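Local coordinates for pilin (Streptococcus pyogenes serotype M1, PDB 3GLD), which forms the covalently linked backbone of the bacterial pilus, which is required for adhesion to host cells, bacterial aggregation and biofilm formation, at residues E245-S250 with A270-E275. The protein carries 2 engineered substitutions. Sequence-based numbering, arbitrary orientation.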
loop_
_atom_site.group_PDB
_atom_site.type_symbol
_atom_site.label_atom_id
_atom_site.label_comp_id
_atom_site.label_asym_id
_atom_site.label_seq_id
_atom_site.Cartn_x
_atom_site.Cartn_y
_atom_site.Cartn_z
ATOM N N GLU A 245 -10.051 24.667 14.559
ATOM C CA GLU A 245 -10.219 26.069 14.181
ATOM C C GLU A 245 -9.806 26.963 15.360
ATOM O O GLU A 245 -9.989 26.570 16.506
ATOM C CB GLU A 245 -11.689 26.285 13.858
ATOM C CG GLU A 245 -12.084 27.689 13.421
ATOM C CD GLU A 245 -13.584 27.814 13.182
ATOM O OE1 GLU A 245 -14.135 27.122 12.307
ATOM O OE2 GLU A 245 -14.222 28.626 13.867
ATOM N N ASP A 246 -9.279 28.161 15.092
ATOM C CA ASP A 246 -9.097 29.175 16.157
ATOM C C ASP A 246 -10.411 29.437 16.911
ATOM O O ASP A 246 -11.493 29.112 16.438
ATOM C CB ASP A 246 -8.584 30.517 15.588
ATOM C CG ASP A 246 -7.082 30.530 15.370
ATOM O OD1 ASP A 246 -6.454 29.461 15.520
ATOM O OD2 ASP A 246 -6.539 31.608 15.047
ATOM N N ASP A 247 -10.295 30.039 18.085
ATOM C CA ASP A 247 -11.439 30.354 18.920
ATOM C C ASP A 247 -11.987 31.721 18.508
ATOM O O ASP A 247 -11.255 32.723 18.471
ATOM C CB ASP A 247 -11.006 30.344 20.387
ATOM C CG ASP A 247 -12.171 30.446 21.357
ATOM O OD1 ASP A 247 -13.276 30.884 20.960
ATOM O OD2 ASP A 247 -11.962 30.101 22.544
ATOM N N TYR A 248 -13.273 31.755 18.179
ATOM C CA TYR A 248 -13.902 33.003 17.742
ATOM C C TYR A 248 -15.041 33.483 18.629
ATOM O O TYR A 248 -15.850 34.318 18.199
ATOM C CB TYR A 248 -14.349 32.905 16.276
ATOM C CG TYR A 248 -13.176 32.875 15.324
ATOM C CD1 TYR A 248 -12.523 34.051 14.969
ATOM C CD2 TYR A 248 -12.717 31.674 14.785
ATOM C CE1 TYR A 248 -11.428 34.043 14.104
ATOM C CE2 TYR A 248 -11.623 31.650 13.914
ATOM C CZ TYR A 248 -10.989 32.835 13.573
ATOM O OH TYR A 248 -9.916 32.852 12.713
ATOM N N LYS A 249 -15.095 32.975 19.860
ATOM C CA LYS A 249 -16.139 33.356 20.821
ATOM C C LYS A 249 -16.155 34.862 21.181
ATOM O O LYS A 249 -17.221 35.470 21.236
ATOM C CB LYS A 249 -16.058 32.505 22.092
ATOM C CG LYS A 249 -16.436 31.051 21.872
ATOM C CD LYS A 249 -16.889 30.386 23.177
ATOM C CE LYS A 249 -16.487 28.910 23.206
ATOM N NZ LYS A 249 -17.413 28.084 24.030
ATOM N N SER A 250 -14.978 35.449 21.386
ATOM C CA SER A 250 -14.864 36.905 21.575
ATOM C C SER A 250 -15.385 37.717 20.384
ATOM O O SER A 250 -15.712 38.892 20.528
ATOM C CB SER A 250 -13.430 37.312 21.935
ATOM O OG SER A 250 -12.489 36.884 20.964
ATOM N N ALA A 270 -19.739 20.086 19.969
ATOM C CA ALA A 270 -19.726 21.467 20.382
ATOM C C ALA A 270 -18.257 21.843 20.604
ATOM O O ALA A 270 -17.501 21.082 21.220
ATOM C CB ALA A 270 -20.542 21.642 21.656
ATOM N N GLY A 271 -17.831 22.980 20.061
ATOM C CA GLY A 271 -16.454 23.434 20.266
ATOM C C GLY A 271 -15.677 23.569 18.971
ATOM O O GLY A 271 -16.251 23.487 17.876
ATOM N N ASN A 272 -14.370 23.771 19.091
ATOM C CA ASN A 272 -13.581 24.142 17.926
ATOM C C ASN A 272 -12.542 23.121 17.460
ATOM O O ASN A 272 -11.697 23.446 16.634
ATOM C CB ASN A 272 -12.941 25.522 18.113
ATOM C CG ASN A 272 -12.118 25.630 19.391
ATOM O OD1 ASN A 272 -12.095 26.690 20.029
ATOM N ND2 ASN A 272 -11.445 24.543 19.778
ATOM N N SER A 273 -12.624 21.902 17.988
ATOM C CA SER A 273 -11.660 20.848 17.670
ATOM C C SER A 273 -12.280 19.471 17.452
ATOM O O SER A 273 -13.235 19.086 18.120
ATOM C CB SER A 273 -10.599 20.754 18.773
ATOM O OG SER A 273 -9.623 19.775 18.451
ATOM N N THR A 274 -11.718 18.725 16.505
ATOM C CA THR A 274 -11.974 17.290 16.447
ATOM C C THR A 274 -11.258 16.659 17.636
ATOM O O THR A 274 -10.344 17.245 18.212
ATOM C CB THR A 274 -11.475 16.639 15.116
ATOM O OG1 THR A 274 -10.043 16.779 14.990
ATOM C CG2 THR A 274 -12.167 17.283 13.921
ATOM N N GLU A 275 -11.682 15.467 18.019
ATOM C CA GLU A 275 -10.817 14.632 18.838
ATOM C C GLU A 275 -9.735 14.063 17.904
ATOM O O GLU A 275 -9.735 14.333 16.700
ATOM C CB GLU A 275 -11.618 13.497 19.468
ATOM C CG GLU A 275 -12.726 13.927 20.416
ATOM C CD GLU A 275 -13.706 12.793 20.683
ATOM O OE1 GLU A 275 -13.845 11.898 19.808
ATOM O OE2 GLU A 275 -14.332 12.794 21.767
#
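A single backbone hydrogen bond joins Glu-245 to Asn-272 where strand 240-245 runs out into a loop, in the domain where the Lys-166 to Asn-290 isopeptide bond ties strand 151-169 to the neighbouring strand 284-291. Asn-272 lies in the connection that leaves edge strand 267-270 and crosses to strand 277-278 in the sheet containing strand 240-245. Glu-245 N donates to Asn-272 O over 2.9 Å, with an N-H...O angle of 155°. Farther along, Thr-274 pairs with Val-243 through the backbone, so the connection already follows strand 240-245 before strand 277-278 begins.

The side chain of Asn-272 carries the contact one peptide further along, to Glu-245 O. Its CG sits between its own backbone N and carbonyl carbon (chi1 54°), which brings the amide alongside the start of the loop. CB rests 3.5 Å from Glu-245 O, a packing contact. The amide then reaches Asp-247, whose CB is 3.8 Å from Asn-272 OD1; here the carboxylate and amide planes stand 68° apart and no hydrogen bond forms. The Asp-247 carboxylate is engaged within its own loop instead: OD1 accepts from Lys-249 N at 3.0 Å in an Asx turn, leading into the 3-10 segment.

Glu-245, the residue that promotes the Lys-166 to Asn-290 isopeptide bond autocatalytically, sends its side chain into the domain interior. With CG anti to the backbone N and the chain extended beyond it, the side chain packs against Phe-179, Phe-181 and Phe-288, and OE1 is hydrogen-bonded to Lys-166 NZ. The chemistry is therefore divided: one hydrogen bond ties the main chain of Glu-245 to a partly exposed loop, while its buried carboxylate is engaged with Lys-166 of the cross-link.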